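Local coordinates for probable chaperone (Pseudomonas aeruginosa, PDB 4JMF), which probably serves as a type III secretion chaperone of the CesT family, binding an effector protein in the bacterial cytosol before its export, at residues F50-G55 against E84-N89; D45-F50 against A99-Q104; A40-D45 against W88-L93. One frame throughout, in Å; residues are numbered along the deposited sequence.

How the contacts relate
All three contacts belong to one antiparallel sheet and what lies against it. Contact 1 pairs strands 46-53 and 85-92 side by side. It has a buried apolar middle and a charged, largely exposed end. Contact 2 is fully buried. It sets helix 98-114 on strand 46-53 through apolar side chains and a single glutamine bond. Contact 3 is partly buried and more polar. There the turn before strand 46-53 meets the C-terminal end of strand 85-92, where Arg90 also bonds to the second subunit. Contacts 1 and 2 share Phe50 and are tied by Asn89, which bonds to Met49 and Gln104. Contacts 2 and 3 share Asp45, and Leu47 bonds to Gln91 between them.

Contact 1 of 3, residues F50-G55 against E84-N89; sequences FTRLEG and ERLLWN
Thr51 and Leu87 form a hydrogen-bonded pair between antiparallel strands 46-53 and 85-92, neighbours in the sheet of this CesT-family fold. Thr51 N donates to Leu87 O at 2.9 Å. Leu87 N answers to Thr51 O at 3.0 Å. Leu53 N also bonds to Arg85 O. Phe50 with Trp88 and Arg52 with Leu86 are the non-hydrogen-bonded pairs.

Apolar contacts lie on both faces of the sheet. On the face of Phe50, Arg52, Leu86 and Trp88, Phe50 CB touches Trp88 CB at 3.6 Å. The indole turns off toward the second subunit, where Trp88 NE1 bonds to Asn65 O. Leu86 lies alongside Phe50 and points the same way. Its two methyls divide their work: Leu86 CD1 is 4.2 Å from Phe50 CD1, and Leu86 CD2 is 3.8 Å from Arg52 CB. On the other face, Leu53 CD1 and Thr51 CG2 both pack on Leu87 CB. Leu87 also reaches helix 98-114. Thr51 OG1 is bonded to Leu36 O.

The charged contacts gather toward the end of strand 46-53 and the start of strand 85-92, the more exposed part of the contact. Arg52 NE forms a salt bridge to Glu84 OE2, 2.9 Å long and nearly straight at 170°. OE2 sits at the edge of the guanidinium, in its plane, but the carboxylate stands almost perpendicular to it, at 87°. The bond from Arg52 NH2 to the same oxygen is weak. A water also donates to Glu84 OE2 and to Leu53 O, and accepts from Arg85 N.

Arg85 bends at chi3 (72°), which turns its guanidinium toward the chain after Leu53. Arg85 NH1 is bonded to Gln56 O and, at 3.2 Å, to Glu54 O, where it lies above the carbonyl plane. Gly55 O rests over one face of the same guanidinium.

Contact 2 of 3, residues D45-F50 against A99-Q104; sequences DHLLMF and AQIHHQ
Leu47 and Ile101 meet methyl to methyl where helix 98-114 lies against strand 46-53. Leu47 CD2 is 3.4 Å from Ile101 CD1, tighter than usual van der Waals contact. The two side chains cross at about a right angle. Ile101 does not aim its CB straight at the strand. Its CG1 branch is trans to the backbone N and extended, and this carries CD1 across to Leu47.

Met49 is the longer reach from the strand. Its straight chain carries CE to the helix itself. Met49 CE is 3.7 Å from Ile101 CG1 and equally close to the Ile101 carbonyl oxygen. The sulfur lies beside the Gln104 chain, with Met49 SD 3.8 Å from Gln104 CG.

Gln104 reaches back the other way. CG lies opposite the backbone N (chi1 -173°) and the chain stays extended through CD, which brings the amide to the strand backbone. Gln104 NE2 donates to Leu47 O at 3.1 Å. The bond is nearly straight, at 172°. The oxygen lies in the amide plane of Gln104, but the donor stands above the carbonyl plane of Leu47. NE2 has a second bond to Asn89 OD1, and the two bonds together should fix the rotation of the amide. Gln104 OE1 is buried with no polar partner in the model. Gln104 OE1 is 3.7 Å from Leu47 CD2 and packs against Met49 CE as well.

The strand and helix segments run at 31° to each other, with axes 10.6 Å apart. Helix 3-15 also packs here: its Tyr5 touches Leu47, and its Ala8 and Leu12 touch Ile101. Further along helix 98-114, Leu105 and Leu108 pack on Met49, while strand 85-92 runs beside strand 46-53.

Contact 3 of 3, residues A40-D45 against W88-L93; sequences AEHPTD and WNRQPL
Arg90 and His42 make the first polar link. Arg90 NH1 donates to His42 O at 3.2 Å, and stands above the carbonyl plane rather than on a lone pair. The His42 ring lies near the same group. His42 ND1 is at the edge of the guanidinium, in its plane, 3.6 Å from Arg90 NH1, a contact and not a hydrogen bond. The two planes are 22° apart and meet edge to edge. Pro43, which follows a cis peptide bond, brings its CD to 3.7 Å from Arg90 NH1.

The second link is between backbones. Leu93 N donates to Asp45 O at 2.8 Å, and the bond is nearly straight (172°). The Leu93 side chain packs on the same residue, with Leu93 CD1 3.8 Å from Asp45 CA.

Residues 42-45 are the turn of the beta hairpin that joins strand 35-41 to strand 46-53. Strand 85-92 lies on the far side of strand 46-53. The hairpin turn meets the C-terminal end of strand 85-92 past the start of strand 46-53: the Arg90 side chain spans to His42, and the backbones meet at Asp45 and Leu93.

Behind these links are the residues that shape them. In Arg90 the bend at chi3 (57°) turns the guanidinium so that the rim of the Trp88 indole, at CZ3, lies against one of its faces. Arg90 NH1 has another partner in Ser68 O of the second subunit. The turn is braced from within: Asp45 N donates to Glu41 OE2 at 2.7 Å, through the anti lone pair of that oxygen. Asn2 ND2 bonds to both Glu41 OE2 and Asp45 OD1. On the strand, Gln91 NE2 donates to Arg90 O at 3.0 Å, and Gln91 OE1 accepts from Gln100 NE2 of helix 98-114.

Contact 1 of 3, residues F50-G55 against E84-N89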
loop_
_atom_site.group_PDB
_atom_site.type_symbol
_atom_site.label_atom_id
_atom_site.label_comp_id
_atom_site.label_asym_id
_atom_site.label_seq_id
_atom_site.Cartn_x
_atom_site.Cartn_y
_atom_site.Cartn_z
ATOM N N PHE B 50 0.419 5.845 10.041
ATOM C CA PHE B 50 1.813 6.161 9.738
ATOM C C PHE B 50 2.596 6.605 10.952
ATOM O O PHE B 50 2.019 6.998 11.967
ATOM C CB PHE B 50 1.910 7.217 8.619
ATOM C CG PHE B 50 1.230 8.522 8.946
ATOM C CD1 PHE B 50 1.965 9.614 9.384
ATOM C CD2 PHE B 50 -0.146 8.666 8.786
ATOM C CE1 PHE B 50 1.330 10.828 9.674
ATOM C CE2 PHE B 50 -0.786 9.874 9.074
ATOM C CZ PHE B 50 -0.046 10.952 9.516
ATOM N N THR B 51 3.921 6.543 10.832
ATOM C CA THR B 51 4.787 6.999 11.899
ATOM C C THR B 51 5.949 7.774 11.263
ATOM O O THR B 51 6.472 7.384 10.206
ATOM C CB THR B 51 5.263 5.796 12.759
ATOM O OG1 THR B 51 6.066 6.240 13.857
ATOM C CG2 THR B 51 6.034 4.793 11.924
ATOM N N ARG B 52 6.316 8.893 11.877
ATOM C CA ARG B 52 7.402 9.723 11.357
ATOM C C ARG B 52 8.730 9.173 11.850
ATOM O O ARG B 52 8.924 8.980 13.055
ATOM C CB ARG B 52 7.223 11.174 11.814
ATOM C CG ARG B 52 8.314 12.140 11.376
ATOM C CD ARG B 52 9.246 12.495 12.529
ATOM N NE ARG B 52 10.222 13.528 12.166
ATOM C CZ ARG B 52 11.178 13.973 12.982
ATOM N NH1 ARG B 52 11.298 13.473 14.210
ATOM N NH2 ARG B 52 12.024 14.904 12.567
ATOM N N LEU B 53 9.628 8.876 10.922
ATOM C CA LEU B 53 10.958 8.404 11.287
ATOM C C LEU B 53 11.936 9.568 11.182
ATOM O O LEU B 53 11.555 10.687 10.807
ATOM C CB LEU B 53 11.393 7.277 10.351
ATOM C CG LEU B 53 10.433 6.087 10.253
ATOM C CD1 LEU B 53 10.941 5.081 9.239
ATOM C CD2 LEU B 53 10.231 5.414 11.611
ATOM N N GLU B 54 13.195 9.319 11.522
ATOM C CA GLU B 54 14.237 10.307 11.262
ATOM C C GLU B 54 15.047 9.886 10.038
ATOM O O GLU B 54 14.656 10.189 8.901
ATOM C CB GLU B 54 15.107 10.547 12.510
ATOM C CG GLU B 54 14.360 11.343 13.589
ATOM C CD GLU B 54 15.137 11.534 14.890
ATOM O OE1 GLU B 54 16.389 11.505 14.861
ATOM O OE2 GLU B 54 14.483 11.720 15.949
ATOM N N GLY B 55 16.150 9.173 10.256
ATOM C CA GLY B 55 17.039 8.814 9.157
ATOM C C GLY B 55 17.048 7.324 8.869
ATOM O O GLY B 55 17.672 6.864 7.903
ATOM N N GLU B 84 10.144 15.344 5.579
ATOM C CA GLU B 84 9.807 14.349 6.598
ATOM C C GLU B 84 9.617 12.963 5.999
ATOM O O GLU B 84 8.896 12.795 5.003
ATOM C CB GLU B 84 8.546 14.762 7.377
ATOM C CG GLU B 84 8.720 16.036 8.172
ATOM C CD GLU B 84 9.352 15.805 9.527
ATOM O OE1 GLU B 84 8.971 16.533 10.463
ATOM O OE2 GLU B 84 10.212 14.903 9.669
ATOM N N ARG B 85 10.267 11.977 6.610
ATOM C CA ARG B 85 10.191 10.594 6.162
ATOM C C ARG B 85 9.118 9.848 6.957
ATOM O O ARG B 85 9.139 9.838 8.193
ATOM C CB ARG B 85 11.571 9.937 6.282
ATOM C CG ARG B 85 12.628 10.695 5.432
ATOM C CD ARG B 85 14.064 10.221 5.624
ATOM N NE ARG B 85 14.345 8.910 5.031
ATOM C CZ ARG B 85 14.335 7.758 5.703
ATOM N NH1 ARG B 85 14.034 7.733 6.997
ATOM N NH2 ARG B 85 14.629 6.617 5.084
ATOM N N LEU B 86 8.172 9.244 6.244
ATOM C CA LEU B 86 7.001 8.633 6.887
ATOM C C LEU B 86 6.863 7.178 6.466
ATOM O O LEU B 86 6.870 6.861 5.264
ATOM C CB LEU B 86 5.724 9.399 6.523
ATOM C CG LEU B 86 5.637 10.905 6.792
ATOM C CD1 LEU B 86 4.265 11.436 6.397
ATOM C CD2 LEU B 86 5.921 11.234 8.257
ATOM N N LEU B 87 6.765 6.293 7.455
ATOM C CA LEU B 87 6.481 4.875 7.219
ATOM C C LEU B 87 4.960 4.728 7.355
ATOM O O LEU B 87 4.397 5.158 8.352
ATOM C CB LEU B 87 7.191 4.037 8.284
ATOM C CG LEU B 87 7.116 2.521 8.220
ATOM C CD1 LEU B 87 7.930 2.051 7.044
ATOM C CD2 LEU B 87 7.642 1.905 9.514
ATOM N N TRP B 88 4.290 4.150 6.359
ATOM C CA TRP B 88 2.830 4.196 6.335
ATOM C C TRP B 88 2.214 2.972 5.707
ATOM O O TRP B 88 2.834 2.294 4.874
ATOM C CB TRP B 88 2.339 5.425 5.561
ATOM C CG TRP B 88 2.757 5.428 4.112
ATOM C CD1 TRP B 88 3.953 5.863 3.606
ATOM C CD2 TRP B 88 1.988 4.976 2.986
ATOM N NE1 TRP B 88 3.971 5.723 2.235
ATOM C CE2 TRP B 88 2.780 5.175 1.830
ATOM C CE3 TRP B 88 0.705 4.426 2.839
ATOM C CZ2 TRP B 88 2.332 4.842 0.546
ATOM C CZ3 TRP B 88 0.258 4.097 1.558
ATOM C CH2 TRP B 88 1.072 4.310 0.427
ATOM N N ASN B 89 0.973 2.692 6.098
ATOM C CA ASN B 89 0.180 1.724 5.348
ATOM C C ASN B 89 -1.267 2.187 5.274
ATOM O O ASN B 89 -1.621 3.204 5.878
ATOM C CB ASN B 89 0.350 0.296 5.882
ATOM C CG ASN B 89 -0.083 0.146 7.331
ATOM O OD1 ASN B 89 -0.801 0.992 7.883
ATOM N ND2 ASN B 89 0.343 -0.953 7.953
HETATM O O HOH W 1 11.563 12.706 8.847
#

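Contact 2 of 3, residues D45-F50 against A99-Q104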
loop_
_atom_site.group_PDB
_atom_site.type_symbol
_atom_site.label_atom_id
_atom_site.label_comp_id
_atom_site.label_asym_id
_atom_site.label_seq_id
_atom_site.Cartn_x
_atom_site.Cartn_y
_atom_site.Cartn_z
ATOM N N ASP B 45 -13.026 6.799 3.102
ATOM C CA ASP B 45 -13.252 5.348 3.186
ATOM C C ASP B 45 -11.994 4.489 3.250
ATOM O O ASP B 45 -12.080 3.263 3.132
ATOM C CB ASP B 45 -14.179 4.862 2.061
ATOM C CG ASP B 45 -15.576 5.436 2.178
ATOM O OD1 ASP B 45 -16.122 5.457 3.305
ATOM O OD2 ASP B 45 -16.115 5.886 1.148
ATOM N N HIS B 46 -10.837 5.116 3.456
ATOM C CA HIS B 46 -9.614 4.357 3.754
ATOM C C HIS B 46 -8.992 4.815 5.064
ATOM O O HIS B 46 -9.141 5.970 5.462
ATOM C CB HIS B 46 -8.575 4.490 2.636
ATOM C CG HIS B 46 -9.020 3.937 1.321
ATOM N ND1 HIS B 46 -10.027 4.514 0.577
ATOM C CD2 HIS B 46 -8.582 2.873 0.606
ATOM C CE1 HIS B 46 -10.191 3.830 -0.539
ATOM N NE2 HIS B 46 -9.337 2.823 -0.542
ATOM N N LEU B 47 -8.302 3.905 5.744
ATOM C CA LEU B 47 -7.637 4.247 6.998
ATOM C C LEU B 47 -6.137 4.260 6.763
ATOM O O LEU B 47 -5.547 3.230 6.412
ATOM C CB LEU B 47 -7.965 3.221 8.089
ATOM C CG LEU B 47 -7.127 3.297 9.371
ATOM C CD1 LEU B 47 -7.313 4.636 10.065
ATOM C CD2 LEU B 47 -7.537 2.202 10.314
ATOM N N LEU B 48 -5.529 5.424 6.957
ATOM C CA LEU B 48 -4.091 5.575 6.785
ATOM C C LEU B 48 -3.434 5.550 8.154
ATOM O O LEU B 48 -3.836 6.301 9.034
ATOM C CB LEU B 48 -3.796 6.907 6.096
ATOM C CG LEU B 48 -2.339 7.299 5.858
ATOM C CD1 LEU B 48 -1.723 6.456 4.727
ATOM C CD2 LEU B 48 -2.246 8.803 5.550
ATOM N N MET B 49 -2.447 4.674 8.345
ATOM C CA MET B 49 -1.663 4.679 9.579
ATOM C C MET B 49 -0.223 5.008 9.236
ATOM O O MET B 49 0.320 4.487 8.255
ATOM C CB MET B 49 -1.691 3.306 10.260
ATOM C CG MET B 49 -3.075 2.800 10.623
ATOM S SD MET B 49 -2.911 1.354 11.673
ATOM C CE MET B 49 -4.624 0.912 11.951
ATOM N N PHE B 50 0.419 5.845 10.041
ATOM C CA PHE B 50 1.813 6.161 9.738
ATOM C C PHE B 50 2.596 6.605 10.952
ATOM O O PHE B 50 2.019 6.998 11.967
ATOM C CB PHE B 50 1.910 7.217 8.619
ATOM C CG PHE B 50 1.230 8.522 8.946
ATOM C CD1 PHE B 50 1.965 9.614 9.384
ATOM C CD2 PHE B 50 -0.146 8.666 8.786
ATOM C CE1 PHE B 50 1.330 10.828 9.674
ATOM C CE2 PHE B 50 -0.786 9.874 9.074
ATOM C CZ PHE B 50 -0.046 10.952 9.516
ATOM N N ALA B 99 -9.880 -7.669 14.023
ATOM C CA ALA B 99 -8.608 -8.360 13.820
ATOM C C ALA B 99 -7.768 -7.637 12.769
ATOM O O ALA B 99 -6.559 -7.419 12.937
ATOM C CB ALA B 99 -8.856 -9.799 13.394
ATOM N N GLN B 100 -8.411 -7.270 11.671
ATOM C CA GLN B 100 -7.657 -6.682 10.581
ATOM C C GLN B 100 -7.090 -5.293 10.922
ATOM O O GLN B 100 -5.942 -4.992 10.573
ATOM C CB GLN B 100 -8.480 -6.681 9.294
ATOM C CG GLN B 100 -7.698 -6.211 8.069
ATOM C CD GLN B 100 -6.490 -7.114 7.734
ATOM O OE1 GLN B 100 -6.380 -8.259 8.215
ATOM N NE2 GLN B 100 -5.588 -6.599 6.892
ATOM N N ILE B 101 -7.858 -4.461 11.619
ATOM C CA ILE B 101 -7.345 -3.143 11.974
ATOM C C ILE B 101 -6.179 -3.280 12.958
ATOM O O ILE B 101 -5.150 -2.597 12.825
ATOM C CB ILE B 101 -8.466 -2.162 12.430
ATOM C CG1 ILE B 101 -7.954 -0.722 12.477
ATOM C CG2 ILE B 101 -9.061 -2.546 13.789
ATOM C CD1 ILE B 101 -9.078 0.307 12.716
ATOM N N HIS B 102 -6.316 -4.214 13.897
ATOM C CA HIS B 102 -5.232 -4.549 14.813
ATOM C C HIS B 102 -4.008 -4.976 14.000
ATOM O O HIS B 102 -2.895 -4.507 14.236
ATOM C CB HIS B 102 -5.690 -5.663 15.764
ATOM C CG HIS B 102 -4.671 -6.056 16.792
ATOM N ND1 HIS B 102 -3.779 -7.091 16.599
ATOM C CD2 HIS B 102 -4.427 -5.576 18.036
ATOM C CE1 HIS B 102 -3.018 -7.218 17.672
ATOM N NE2 HIS B 102 -3.390 -6.311 18.558
ATOM N N HIS B 103 -4.222 -5.855 13.029
ATOM C CA HIS B 103 -3.134 -6.332 12.174
ATOM C C HIS B 103 -2.443 -5.194 11.415
ATOM O O HIS B 103 -1.209 -5.182 11.289
ATOM C CB HIS B 103 -3.648 -7.393 11.200
ATOM C CG HIS B 103 -2.576 -8.028 10.373
ATOM N ND1 HIS B 103 -1.750 -9.018 10.857
ATOM C CD2 HIS B 103 -2.190 -7.809 9.091
ATOM C CE1 HIS B 103 -0.906 -9.391 9.909
ATOM N NE2 HIS B 103 -1.149 -8.671 8.829
ATOM N N GLN B 104 -3.224 -4.241 10.909
ATOM C CA GLN B 104 -2.643 -3.109 10.177
ATOM C C GLN B 104 -1.658 -2.337 11.034
ATOM O O GLN B 104 -0.554 -2.006 10.590
ATOM C CB GLN B 104 -3.719 -2.150 9.664
ATOM C CG GLN B 104 -3.153 -1.054 8.751
ATOM C CD GLN B 104 -4.203 -0.058 8.286
ATOM O OE1 GLN B 104 -5.406 -0.266 8.481
ATOM N NE2 GLN B 104 -3.751 1.038 7.655
#

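Contact 3 of 3, residues A40-D45 against W88-L93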
loop_
_atom_site.group_PDB
_atom_site.type_symbol
_atom_site.label_atom_id
_atom_site.label_comp_id
_atom_site.label_asym_id
_atom_site.label_seq_id
_atom_site.Cartn_x
_atom_site.Cartn_y
_atom_site.Cartn_z
ATOM N N ALA B 40 -5.621 8.339 10.258
ATOM C CA ALA B 40 -6.492 9.328 9.653
ATOM C C ALA B 40 -7.300 8.666 8.571
ATOM O O ALA B 40 -6.872 7.666 8.006
ATOM C CB ALA B 40 -5.662 10.469 9.056
ATOM N N GLU B 41 -8.464 9.224 8.273
ATOM C CA GLU B 41 -9.197 8.781 7.101
ATOM C C GLU B 41 -8.601 9.463 5.867
ATOM O O GLU B 41 -8.704 10.680 5.716
ATOM C CB GLU B 41 -10.672 9.140 7.205
ATOM C CG GLU B 41 -11.463 8.558 6.047
ATOM C CD GLU B 41 -12.941 8.898 6.093
ATOM O OE1 GLU B 41 -13.345 9.794 6.874
ATOM O OE2 GLU B 41 -13.702 8.265 5.327
ATOM N N HIS B 42 -7.993 8.689 4.975
ATOM C CA HIS B 42 -7.271 9.302 3.859
ATOM C C HIS B 42 -6.961 8.272 2.797
ATOM O O HIS B 42 -6.177 7.359 3.039
ATOM C CB HIS B 42 -5.964 9.923 4.360
ATOM C CG HIS B 42 -5.278 10.788 3.348
ATOM N ND1 HIS B 42 -4.349 10.299 2.455
ATOM C CD2 HIS B 42 -5.377 12.117 3.095
ATOM C CE1 HIS B 42 -3.899 11.286 1.697
ATOM N NE2 HIS B 42 -4.509 12.400 2.065
ATOM N N PRO B 43 -7.610 8.379 1.627
ATOM C CA PRO B 43 -8.704 9.312 1.329
ATOM C C PRO B 43 -9.955 8.793 1.989
ATOM O O PRO B 43 -9.871 7.871 2.815
ATOM C CB PRO B 43 -8.859 9.198 -0.192
ATOM C CG PRO B 43 -8.411 7.774 -0.494
ATOM C CD PRO B 43 -7.314 7.479 0.498
ATOM N N THR B 44 -11.093 9.379 1.640
ATOM C CA THR B 44 -12.379 8.928 2.144
ATOM C C THR B 44 -12.501 7.407 2.039
ATOM O O THR B 44 -12.074 6.806 1.041
ATOM C CB THR B 44 -13.502 9.631 1.380
ATOM O OG1 THR B 44 -13.317 11.038 1.534
ATOM C CG2 THR B 44 -14.877 9.260 1.943
ATOM N N ASP B 45 -13.026 6.799 3.102
ATOM C CA ASP B 45 -13.252 5.348 3.186
ATOM C C ASP B 45 -11.994 4.489 3.250
ATOM O O ASP B 45 -12.080 3.263 3.132
ATOM C CB ASP B 45 -14.179 4.862 2.061
ATOM C CG ASP B 45 -15.576 5.436 2.178
ATOM O OD1 ASP B 45 -16.122 5.457 3.305
ATOM O OD2 ASP B 45 -16.115 5.886 1.148
ATOM N N TRP B 88 4.290 4.150 6.359
ATOM C CA TRP B 88 2.830 4.196 6.335
ATOM C C TRP B 88 2.214 2.972 5.707
ATOM O O TRP B 88 2.834 2.294 4.874
ATOM C CB TRP B 88 2.339 5.425 5.561
ATOM C CG TRP B 88 2.757 5.428 4.112
ATOM C CD1 TRP B 88 3.953 5.863 3.606
ATOM C CD2 TRP B 88 1.988 4.976 2.986
ATOM N NE1 TRP B 88 3.971 5.723 2.235
ATOM C CE2 TRP B 88 2.780 5.175 1.830
ATOM C CE3 TRP B 88 0.705 4.426 2.839
ATOM C CZ2 TRP B 88 2.332 4.842 0.546
ATOM C CZ3 TRP B 88 0.258 4.097 1.558
ATOM C CH2 TRP B 88 1.072 4.310 0.427
ATOM N N ASN B 89 0.973 2.692 6.098
ATOM C CA ASN B 89 0.180 1.724 5.348
ATOM C C ASN B 89 -1.267 2.187 5.274
ATOM O O ASN B 89 -1.621 3.204 5.878
ATOM C CB ASN B 89 0.350 0.296 5.882
ATOM C CG ASN B 89 -0.083 0.146 7.331
ATOM O OD1 ASN B 89 -0.801 0.992 7.883
ATOM N ND2 ASN B 89 0.343 -0.953 7.953
ATOM N N ARG B 90 -2.094 1.493 4.501
ATOM C CA ARG B 90 -3.472 1.944 4.310
ATOM C C ARG B 90 -4.394 0.777 4.006
ATOM O O ARG B 90 -4.009 -0.156 3.292
ATOM C CB ARG B 90 -3.554 2.965 3.174
ATOM C CG ARG B 90 -4.985 3.396 2.862
ATOM C CD ARG B 90 -5.016 4.774 2.248
ATOM N NE ARG B 90 -4.209 4.791 1.069
ATOM C CZ ARG B 90 -3.602 5.855 0.559
ATOM N NH1 ARG B 90 -3.702 7.076 1.104
ATOM N NH2 ARG B 90 -2.888 5.662 -0.526
ATOM N N GLN B 91 -5.605 0.823 4.561
ATOM C CA GLN B 91 -6.586 -0.216 4.302
ATOM C C GLN B 91 -7.934 0.420 4.058
ATOM O O GLN B 91 -8.232 1.469 4.620
ATOM C CB GLN B 91 -6.665 -1.194 5.478
ATOM C CG GLN B 91 -5.436 -2.094 5.629
ATOM C CD GLN B 91 -5.443 -3.275 4.658
ATOM O OE1 GLN B 91 -5.956 -4.358 4.974
ATOM N NE2 GLN B 91 -4.868 -3.072 3.475
ATOM N N PRO B 92 -8.751 -0.207 3.201
ATOM C CA PRO B 92 -10.103 0.313 2.978
ATOM C C PRO B 92 -10.955 -0.040 4.183
ATOM O O PRO B 92 -10.806 -1.149 4.710
ATOM C CB PRO B 92 -10.588 -0.479 1.755
ATOM C CG PRO B 92 -9.385 -1.238 1.239
ATOM C CD PRO B 92 -8.496 -1.432 2.426
ATOM N N LEU B 93 -11.808 0.868 4.639
ATOM C CA LEU B 93 -12.645 0.575 5.807
ATOM C C LEU B 93 -13.509 -0.682 5.625
ATOM O O LEU B 93 -13.821 -1.369 6.597
ATOM C CB LEU B 93 -13.514 1.789 6.155
ATOM C CG LEU B 93 -12.778 3.059 6.583
ATOM C CD1 LEU B 93 -13.755 4.215 6.805
ATOM C CD2 LEU B 93 -11.951 2.823 7.842
#